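Local coordinates for protein beta-galactoside alpha-2,6-sialyltransferase (Photobacterium sp., PDB 2Z4T) that probably transfers sialic acid from its CMP-activated donor to galactosides in alpha-2,6 linkage, binding CMP and lactose within a GT-B fold, at residues Phe340-Leu345 and Thr437-Asp442; Asn353-Val358 and Asn396-Phe401; Ser390-Gly395 and Ala501-Cys506. All blocks are in the same frame, centred on the assembly; numbering follows the deposited sequence. Where two conformers were deposited one is given.

The three contacts belong to the parallel-sheet domain of the GT-B fold, on the same side of the chain's centre. Contact 2 pairs strands 356-360 and 399-403. Contact 1 packs helix 342-349, just before the first of these, on the loop entering strand 443-447, the other neighbour of 356-360, and so encloses contact 2 along the chain. Their centres lie about 14 Å apart, and Asp442 OD2 meets Asn356 N at 2.8 Å. Contact 3, centred about 17 Å from contact 2 and crossing it in sequence, joins the loop before strand 399-403 to the C-terminal tail. At or just beyond the C-terminal ends of these strands lie the CMP-binding residues Gly361, Lys403, His405, Ser449 and Ser450.

Contact 1 of 3, residues Phe340-Leu345 and Thr437-Asp442; sequences FDKQKL and TDMLPD
Met439, which makes the last bond of the Schellman motif closing helix 431-436, leans on Phe340, Lys342 and Leu345, so that the end of one helix packs on the start of another, 342-349. In the motif Asp438 has the positive phi of the C-prime residue, while Met439 N returns to Leu434 O. Asp341 is the N-cap of the second helix, its OD1 accepting a weak bond from Lys344 N.

The Met439 chain is the flexible filler that this joint needs. Bends at chi2 (-53°) and chi3 (-72°) fold it round, so that successive atoms serve different neighbours. Met439 CG sits at the edge of the Phe340 ring, in its plane, 3.9 Å from CZ, and also meets Lys342 CG at 3.8 Å. Met439 CE reaches further along the helix and lies 3.9 Å from Leu345 CB. Leu345 CD1 helps to enclose the same methyl group.

Phe340 is a flat apolar plug. Besides Met439 its edge receives Thr437 OG1, 3.4 Å from CE2, and one face is overlain near the rim by Lys342 CA. The Thr437 hydroxyl itself bonds back to Val433 O of the helix it follows, which suits a threonine at a buried helix end. Leu335 of helix 328-338 and Val433 and Leu434 of helix 431-436 also touch the ring.

Lys342 has a dual role. Its methylenes run across the Met439 side chain, and Lys342 CE passes 4.0 Å from Met439 SD. Because the chain is extended throughout, from chi1 (178°) onward, its ammonium clears the apolar patch and supplies a donor to a carbonyl left at the helix end: Lys342 NZ bonds to Thr437 O at 2.9 Å, lying in the carbonyl plane.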
loop_
_atom_site.group_PDB
_atom_site.type_symbol
_atom_site.label_atom_id
_atom_site.label_comp_id
_atom_site.label_asym_id
_atom_site.label_seq_id
_atom_site.Cartn_x
_atom_site.Cartn_y
_atom_site.Cartn_z
ATOM N N PHE A 340 0.785 -10.209 11.200
ATOM C CA PHE A 340 -0.107 -10.071 12.338
ATOM C C PHE A 340 -0.753 -11.404 12.730
ATOM O O PHE A 340 -1.580 -11.964 12.004
ATOM C CB PHE A 340 -1.172 -8.993 12.095
ATOM C CG PHE A 340 -2.089 -8.768 13.279
ATOM C CD1 PHE A 340 -1.598 -8.833 14.589
ATOM C CD2 PHE A 340 -3.432 -8.475 13.086
ATOM C CE1 PHE A 340 -2.431 -8.616 15.675
ATOM C CE2 PHE A 340 -4.270 -8.263 14.171
ATOM C CZ PHE A 340 -3.762 -8.339 15.477
ATOM N N ASP A 341 -0.351 -11.917 13.877
ATOM C CA ASP A 341 -1.006 -13.077 14.440
ATOM C C ASP A 341 -2.115 -12.596 15.397
ATOM O O ASP A 341 -1.875 -12.285 16.568
ATOM C CB ASP A 341 0.024 -13.957 15.144
ATOM C CG ASP A 341 -0.574 -15.241 15.707
ATOM O OD1 ASP A 341 -1.801 -15.514 15.549
ATOM O OD2 ASP A 341 0.216 -15.979 16.325
ATOM N N LYS A 342 -3.323 -12.529 14.862
ATOM C CA LYS A 342 -4.467 -11.997 15.565
ATOM C C LYS A 342 -4.861 -12.810 16.780
ATOM O O LYS A 342 -5.094 -12.242 17.860
ATOM C CB LYS A 342 -5.639 -11.896 14.606
ATOM C CG LYS A 342 -6.894 -11.402 15.230
ATOM C CD LYS A 342 -7.967 -11.159 14.203
ATOM C CE LYS A 342 -9.310 -11.230 14.900
ATOM N NZ LYS A 342 -10.317 -10.391 14.223
ATOM N N GLN A 343 -4.939 -14.136 16.611
ATOM C CA GLN A 343 -5.377 -15.033 17.688
ATOM C C GLN A 343 -4.411 -14.924 18.900
ATOM O O GLN A 343 -4.836 -14.978 20.065
ATOM C CB GLN A 343 -5.567 -16.477 17.152
ATOM C CG GLN A 343 -6.131 -17.567 18.144
ATOM C CD GLN A 343 -7.331 -17.087 19.005
ATOM O OE1 GLN A 343 -8.392 -16.711 18.485
ATOM N NE2 GLN A 343 -7.151 -17.103 20.328
ATOM N N LYS A 344 -3.124 -14.723 18.617
ATOM C CA LYS A 344 -2.119 -14.594 19.664
ATOM C C LYS A 344 -2.335 -13.318 20.491
ATOM O O LYS A 344 -2.298 -13.369 21.730
ATOM C CB LYS A 344 -0.704 -14.667 19.068
ATOM C CG LYS A 344 0.423 -14.127 19.958
ATOM C CD LYS A 344 1.757 -14.742 19.560
ATOM C CE LYS A 344 2.940 -13.796 19.773
ATOM N NZ LYS A 344 2.926 -13.067 21.093
ATOM N N LEU A 345 -2.574 -12.190 19.815
ATOM C CA LEU A 345 -2.940 -10.949 20.508
ATOM C C LEU A 345 -4.248 -11.139 21.256
ATOM O O LEU A 345 -4.345 -10.781 22.433
ATOM C CB LEU A 345 -3.071 -9.760 19.559
ATOM C CG LEU A 345 -2.632 -8.359 20.012
ATOM C CD1 LEU A 345 -3.378 -7.259 19.246
ATOM C CD2 LEU A 345 -2.748 -8.107 21.479
ATOM N N THR A 437 -8.945 -5.115 11.781
ATOM C CA THR A 437 -9.259 -6.446 12.283
ATOM C C THR A 437 -10.090 -6.413 13.580
ATOM O O THR A 437 -10.362 -7.461 14.190
ATOM C CB THR A 437 -7.985 -7.289 12.496
ATOM O OG1 THR A 437 -7.104 -6.606 13.394
ATOM C CG2 THR A 437 -7.240 -7.561 11.130
ATOM N N ASP A 438 -10.506 -5.211 13.990
ATOM C CA ASP A 438 -11.296 -5.037 15.222
ATOM C C ASP A 438 -10.525 -5.557 16.440
ATOM O O ASP A 438 -11.057 -6.300 17.247
ATOM C CB ASP A 438 -12.667 -5.715 15.086
ATOM C CG ASP A 438 -13.619 -5.340 16.208
ATOM O OD1 ASP A 438 -13.543 -4.186 16.733
ATOM O OD2 ASP A 438 -14.459 -6.206 16.578
ATOM N N MET A 439 -9.260 -5.157 16.538
ATOM C CA MET A 439 -8.317 -5.625 17.554
ATOM C C MET A 439 -7.748 -4.427 18.305
ATOM O O MET A 439 -6.643 -4.476 18.856
ATOM C CB MET A 439 -7.173 -6.413 16.907
ATOM C CG MET A 439 -7.514 -7.852 16.487
ATOM S SD MET A 439 -8.238 -8.814 17.839
ATOM C CE MET A 439 -6.820 -9.078 18.913
ATOM N N LEU A 440 -8.506 -3.338 18.312
ATOM C CA LEU A 440 -8.170 -2.212 19.156
ATOM C C LEU A 440 -8.356 -2.584 20.628
ATOM O O LEU A 440 -9.330 -3.239 20.999
ATOM C CB LEU A 440 -9.024 -1.000 18.775
ATOM C CG LEU A 440 -8.489 0.019 17.747
ATOM C CD1 LEU A 440 -7.237 -0.400 17.013
ATOM C CD2 LEU A 440 -9.605 0.485 16.798
ATOM N N PRO A 441 -7.419 -2.141 21.482
ATOM C CA PRO A 441 -7.474 -2.381 22.918
ATOM C C PRO A 441 -8.528 -1.458 23.527
ATOM O O PRO A 441 -9.168 -0.710 22.789
ATOM C CB PRO A 441 -6.089 -1.947 23.358
ATOM C CG PRO A 441 -5.799 -0.813 22.437
ATOM C CD PRO A 441 -6.242 -1.332 21.117
ATOM N N ASP A 442 -8.694 -1.480 24.847
ATOM C CA ASP A 442 -9.582 -0.524 25.515
ATOM C C ASP A 442 -9.041 0.899 25.540
ATOM O O ASP A 442 -9.815 1.848 25.522
ATOM C CB ASP A 442 -9.875 -0.957 26.946
ATOM C CG ASP A 442 -10.387 -2.351 27.005
ATOM O OD1 ASP A 442 -11.527 -2.566 26.529
ATOM O OD2 ASP A 442 -9.636 -3.231 27.483
#

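Contact 2 of 3, residues Asn353-Val358 and Asn396-Phe401; sequences NLPNFV and NSYDLF
Tyr398 lays one face of its ring over Pro355, whose CG stands 3.8 Å from the ring centroid in a CH-pi contact, displaced toward the rim. CG of Tyr398 is anti to its carbonyl carbon (chi1 -78°), which swings the ring over the proline; the strand pairing itself sets Tyr398 CB 3.6 Å from Phe357 CB. Proline suits the strand's entry, offering the CH groups of its ring to the aromatic face while its carbonyl still pairs: Asp399 N bonds to Pro355 O at 3.0 Å. Phe357 N to Asp399 O (2.9 Å) and Phe401 N to Phe357 O continue the parallel ladder.

On one face of the sheet Phe357 and Leu400 point the same way, Phe357 CD2 against Leu400 CD1 at 3.7 Å, beneath helix 371-386. On the other, Phe401 crosses Val358, with Phe401 CB 3.7 Å from Val358 CG2, and its ring meets Tyr349 edge-to-face.

At the strand starts Asp399 OD2 comes 3.2 Å from Leu354 O. Two acceptors so close are consistent with a shared cation, and Leu354, Asn356 and Asp399, with Tyr349 and Ser352, do form a magnesium site. It sits at the opening of a beta-alpha-beta unit in the Rossmann-like domain of a GT-B glycosyltransferase.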
loop_
_atom_site.group_PDB
_atom_site.type_symbol
_atom_site.label_atom_id
_atom_site.label_comp_id
_atom_site.label_asym_id
_atom_site.label_seq_id
_atom_site.Cartn_x
_atom_site.Cartn_y
_atom_site.Cartn_z
ATOM N N ASN A 353 -7.727 -10.076 33.852
ATOM C CA ASN A 353 -8.903 -9.256 34.177
ATOM C C ASN A 353 -8.814 -7.809 33.684
ATOM O O ASN A 353 -9.830 -7.202 33.358
ATOM C CB ASN A 353 -9.120 -9.218 35.693
ATOM C CG ASN A 353 -9.543 -10.550 36.248
ATOM O OD1 ASN A 353 -9.099 -10.958 37.321
ATOM N ND2 ASN A 353 -10.410 -11.250 35.514
ATOM N N LEU A 354 -7.598 -7.268 33.657
ATOM C CA LEU A 354 -7.387 -5.838 33.438
ATOM C C LEU A 354 -7.737 -5.435 32.005
ATOM O O LEU A 354 -7.531 -6.230 31.070
ATOM C CB LEU A 354 -5.945 -5.426 33.803
ATOM C CG LEU A 354 -5.404 -5.894 35.169
ATOM C CD1 LEU A 354 -4.047 -5.255 35.480
ATOM C CD2 LEU A 354 -6.387 -5.629 36.306
ATOM N N PRO A 355 -8.289 -4.211 31.828
ATOM C CA PRO A 355 -8.493 -3.675 30.479
ATOM C C PRO A 355 -7.120 -3.517 29.844
ATOM O O PRO A 355 -6.136 -3.474 30.564
ATOM C CB PRO A 355 -9.131 -2.308 30.735
ATOM C CG PRO A 355 -8.706 -1.942 32.155
ATOM C CD PRO A 355 -8.727 -3.262 32.874
ATOM N N ASN A 356 -7.042 -3.453 28.520
ATOM C CA ASN A 356 -5.749 -3.407 27.847
ATOM C C ASN A 356 -5.399 -2.057 27.257
ATOM O O ASN A 356 -6.236 -1.396 26.629
ATOM C CB ASN A 356 -5.700 -4.483 26.769
ATOM C CG ASN A 356 -6.191 -5.804 27.286
ATOM O OD1 ASN A 356 -5.722 -6.291 28.318
ATOM N ND2 ASN A 356 -7.172 -6.368 26.610
ATOM N N PHE A 357 -4.143 -1.674 27.454
ATOM C CA PHE A 357 -3.635 -0.377 27.056
ATOM C C PHE A 357 -2.519 -0.595 26.047
ATOM O O PHE A 357 -1.609 -1.377 26.307
ATOM C CB PHE A 357 -3.119 0.363 28.295
ATOM C CG PHE A 357 -2.198 1.518 27.997
ATOM C CD1 PHE A 357 -2.507 2.458 27.014
ATOM C CD2 PHE A 357 -1.044 1.698 28.749
ATOM C CE1 PHE A 357 -1.657 3.529 26.753
ATOM C CE2 PHE A 357 -0.197 2.775 28.514
ATOM C CZ PHE A 357 -0.498 3.695 27.517
ATOM N N VAL A 358 -2.608 0.062 24.891
ATOM C CA VAL A 358 -1.521 0.031 23.926
ATOM C C VAL A 358 -0.866 1.396 23.890
ATOM O O VAL A 358 -1.543 2.399 23.666
ATOM C CB VAL A 358 -1.982 -0.356 22.480
ATOM C CG1 VAL A 358 -0.816 -0.186 21.461
ATOM C CG2 VAL A 358 -2.518 -1.775 22.432
ATOM N N ASN A 396 -7.009 3.636 36.036
ATOM C CA ASN A 396 -7.201 2.243 36.435
ATOM C C ASN A 396 -5.958 1.462 36.063
ATOM O O ASN A 396 -5.185 1.914 35.221
ATOM C CB ASN A 396 -8.386 1.632 35.684
ATOM C CG ASN A 396 -9.719 1.966 36.330
ATOM O OD1 ASN A 396 -10.102 1.391 37.361
ATOM N ND2 ASN A 396 -10.435 2.904 35.723
ATOM N N SER A 397 -5.750 0.297 36.666
ATOM C CA SER A 397 -4.666 -0.578 36.210
ATOM C C SER A 397 -5.017 -1.269 34.882
ATOM O O SER A 397 -6.143 -1.750 34.696
ATOM C CB SER A 397 -4.329 -1.617 37.263
ATOM O OG SER A 397 -4.465 -1.064 38.553
ATOM N N TYR A 398 -4.037 -1.323 33.981
ATOM C CA TYR A 398 -4.184 -1.900 32.646
ATOM C C TYR A 398 -3.088 -2.899 32.409
ATOM O O TYR A 398 -2.017 -2.774 32.973
ATOM C CB TYR A 398 -4.008 -0.817 31.579
ATOM C CG TYR A 398 -5.205 0.065 31.392
ATOM C CD1 TYR A 398 -6.093 -0.153 30.341
ATOM C CD2 TYR A 398 -5.464 1.113 32.276
ATOM C CE1 TYR A 398 -7.205 0.660 30.171
ATOM C CE2 TYR A 398 -6.580 1.924 32.127
ATOM C CZ TYR A 398 -7.437 1.698 31.071
ATOM O OH TYR A 398 -8.537 2.499 30.922
ATOM N N ASP A 399 -3.345 -3.886 31.560
ATOM C CA ASP A 399 -2.275 -4.654 30.964
ATOM C C ASP A 399 -1.614 -3.778 29.906
ATOM O O ASP A 399 -2.287 -3.153 29.066
ATOM C CB ASP A 399 -2.822 -5.912 30.315
ATOM C CG ASP A 399 -3.412 -6.880 31.327
ATOM O OD1 ASP A 399 -2.760 -7.121 32.366
ATOM O OD2 ASP A 399 -4.519 -7.410 31.063
ATOM N N LEU A 400 -0.287 -3.744 29.969
ATOM C CA LEU A 400 0.526 -2.854 29.168
ATOM C C LEU A 400 0.951 -3.532 27.866
ATOM O O LEU A 400 1.551 -4.610 27.904
ATOM C CB LEU A 400 1.756 -2.457 29.980
ATOM C CG LEU A 400 2.771 -1.506 29.349
ATOM C CD1 LEU A 400 2.120 -0.213 28.858
ATOM C CD2 LEU A 400 3.858 -1.225 30.378
ATOM N N PHE A 401 0.658 -2.872 26.733
ATOM C CA PHE A 401 1.010 -3.326 25.379
ATOM C C PHE A 401 1.778 -2.249 24.629
ATOM O O PHE A 401 1.559 -1.044 24.838
ATOM C CB PHE A 401 -0.251 -3.700 24.600
ATOM C CG PHE A 401 -0.924 -4.951 25.112
ATOM C CD1 PHE A 401 -0.783 -6.152 24.435
ATOM C CD2 PHE A 401 -1.681 -4.926 26.265
ATOM C CE1 PHE A 401 -1.380 -7.306 24.892
ATOM C CE2 PHE A 401 -2.288 -6.081 26.749
ATOM C CZ PHE A 401 -2.126 -7.286 26.061
#

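Contact 3 of 3, residues Ser390-Gly395 and Ala501-Cys506; sequences SPHYLG and ADLPNC
The type I beta turn from Ser390 to Tyr393, in the crossover loop of a beta-alpha-beta unit, lays Pro391 and His392 against Leu503 and Pro504 of the C-terminal tail. Ser390 tightens the turn from inside: its OG accepts from His392 N at 2.9 Å, the bond of an ST turn, and pairs with Asn384 as well.

His392 makes the closest approach. With its CG anti to the carbonyl carbon (chi1 -49°), the imidazole crosses the Leu503 side chain, and His392 NE2 lies 3.4 Å from Leu503 CD2, approached obliquely. Pro504 CD stands at the ring edge, 4.1 Å from CD2 of His392. A branched apolar residue next to a proline thus seats the imidazole: its NE2-CD2 side rests on the leucine methyl, and His392 NE2 also meets a water in the ring plane at 2.8 Å. The rings of Pro391 and Pro504 lie alongside, running opposite ways, Pro391 CD 4.1 Å from Pro504 CG, rigid rings suited to loops that lack regular structure.

Cys506, in a disulfide with Cys511, also lies beside Ser390. Beneath the contact runs helix 371-386, where Asn380 and Asn384 bond to Pro504 O and Val381 touches Leu503, whose side chain also reaches Val464 of strand 460-465.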
loop_
_atom_site.group_PDB
_atom_site.type_symbol
_atom_site.label_atom_id
_atom_site.label_comp_id
_atom_site.label_asym_id
_atom_site.label_seq_id
_atom_site.Cartn_x
_atom_site.Cartn_y
_atom_site.Cartn_z
ATOM N N SER A 390 0.700 10.674 38.582
ATOM C CA SER A 390 0.594 11.607 37.447
ATOM C C SER A 390 -0.840 12.012 37.100
ATOM O O SER A 390 -1.761 11.181 37.161
ATOM C CB SER A 390 1.256 11.033 36.193
ATOM O OG SER A 390 0.905 11.795 35.035
ATOM N N PRO A 391 -1.032 13.282 36.694
ATOM C CA PRO A 391 -2.359 13.671 36.191
ATOM C C PRO A 391 -2.758 12.955 34.887
ATOM O O PRO A 391 -3.939 12.927 34.562
ATOM C CB PRO A 391 -2.238 15.190 35.975
ATOM C CG PRO A 391 -0.770 15.469 35.881
ATOM C CD PRO A 391 -0.066 14.406 36.675
ATOM N N HIS A 392 -1.799 12.376 34.162
ATOM C CA HIS A 392 -2.125 11.645 32.919
ATOM C C HIS A 392 -2.452 10.163 33.118
ATOM O O HIS A 392 -2.725 9.438 32.163
ATOM C CB HIS A 392 -1.038 11.859 31.862
ATOM C CG HIS A 392 -0.694 13.304 31.685
ATOM N ND1 HIS A 392 -1.577 14.207 31.132
ATOM C CD2 HIS A 392 0.382 14.022 32.086
ATOM C CE1 HIS A 392 -1.045 15.418 31.168
ATOM N NE2 HIS A 392 0.144 15.331 31.739
ATOM N N TYR A 393 -2.444 9.745 34.376
ATOM C CA TYR A 393 -2.797 8.400 34.767
ATOM C C TYR A 393 -4.050 7.979 34.035
ATOM O O TYR A 393 -5.019 8.732 33.993
ATOM C CB TYR A 393 -3.063 8.363 36.281
ATOM C CG TYR A 393 -3.405 7.002 36.819
ATOM C CD1 TYR A 393 -2.617 5.884 36.507
ATOM C CD2 TYR A 393 -4.498 6.815 37.668
ATOM C CE1 TYR A 393 -2.915 4.616 37.018
ATOM C CE2 TYR A 393 -4.801 5.538 38.176
ATOM C CZ TYR A 393 -4.002 4.456 37.844
ATOM O OH TYR A 393 -4.282 3.219 38.351
ATOM N N LEU A 394 -4.046 6.779 33.469
ATOM C CA LEU A 394 -5.229 6.305 32.751
ATOM C C LEU A 394 -6.506 6.227 33.612
ATOM O O LEU A 394 -7.606 6.362 33.076
ATOM C CB LEU A 394 -4.943 4.993 32.023
ATOM C CG LEU A 394 -3.971 5.182 30.842
ATOM C CD1 LEU A 394 -3.621 3.868 30.159
ATOM C CD2 LEU A 394 -4.515 6.174 29.829
ATOM N N GLY A 395 -6.345 6.053 34.932
ATOM C CA GLY A 395 -7.460 6.020 35.882
ATOM C C GLY A 395 -7.725 4.656 36.509
ATOM O O GLY A 395 -8.577 4.529 37.394
ATOM N N ALA A 501 7.769 17.651 27.377
ATOM C CA ALA A 501 8.710 18.337 28.274
ATOM C C ALA A 501 8.425 19.351 29.433
ATOM O O ALA A 501 9.373 19.551 30.207
ATOM C CB ALA A 501 9.946 18.811 27.449
ATOM N N ASP A 502 7.255 19.969 29.682
ATOM C CA ASP A 502 5.815 19.595 29.544
ATOM C C ASP A 502 5.233 18.509 30.453
ATOM O O ASP A 502 4.260 18.772 31.165
ATOM C CB ASP A 502 5.245 19.568 28.122
ATOM C CG ASP A 502 3.719 19.883 28.077
ATOM O OD1 ASP A 502 3.236 20.453 27.079
ATOM O OD2 ASP A 502 2.991 19.566 29.039
ATOM N N LEU A 503 5.801 17.308 30.463
ATOM C CA LEU A 503 5.195 16.276 31.289
ATOM C C LEU A 503 6.002 16.126 32.572
ATOM O O LEU A 503 7.203 16.410 32.576
ATOM C CB LEU A 503 5.154 14.937 30.564
ATOM C CG LEU A 503 4.281 14.795 29.325
ATOM C CD1 LEU A 503 4.573 13.438 28.691
ATOM C CD2 LEU A 503 2.786 14.974 29.633
ATOM N N PRO A 504 5.353 15.662 33.660
ATOM C CA PRO A 504 6.067 15.412 34.904
ATOM C C PRO A 504 7.099 14.336 34.694
ATOM O O PRO A 504 6.896 13.452 33.871
ATOM C CB PRO A 504 4.987 14.874 35.848
ATOM C CG PRO A 504 3.683 15.031 35.158
ATOM C CD PRO A 504 3.912 15.349 33.740
ATOM N N ASN A 505 8.197 14.411 35.430
ATOM C CA ASN A 505 9.222 13.395 35.370
ATOM C C ASN A 505 8.934 12.212 36.332
ATOM O O ASN A 505 9.038 12.337 37.570
ATOM C CB ASN A 505 10.593 14.019 35.640
ATOM C CG ASN A 505 11.739 13.048 35.399
ATOM O OD1 ASN A 505 11.524 11.881 35.048
ATOM N ND2 ASN A 505 12.964 13.521 35.598
ATOM N N CYS A 506 8.599 11.064 35.753
ATOM C CA CYS A 506 8.236 9.908 36.530
ATOM C C CYS A 506 9.387 8.934 36.734
ATOM O O CYS A 506 9.166 7.821 37.201
ATOM C CB CYS A 506 7.069 9.199 35.877
ATOM S SG CYS A 506 5.633 10.252 35.666
HETATM O O HOH W 1 1.464 17.657 32.403
#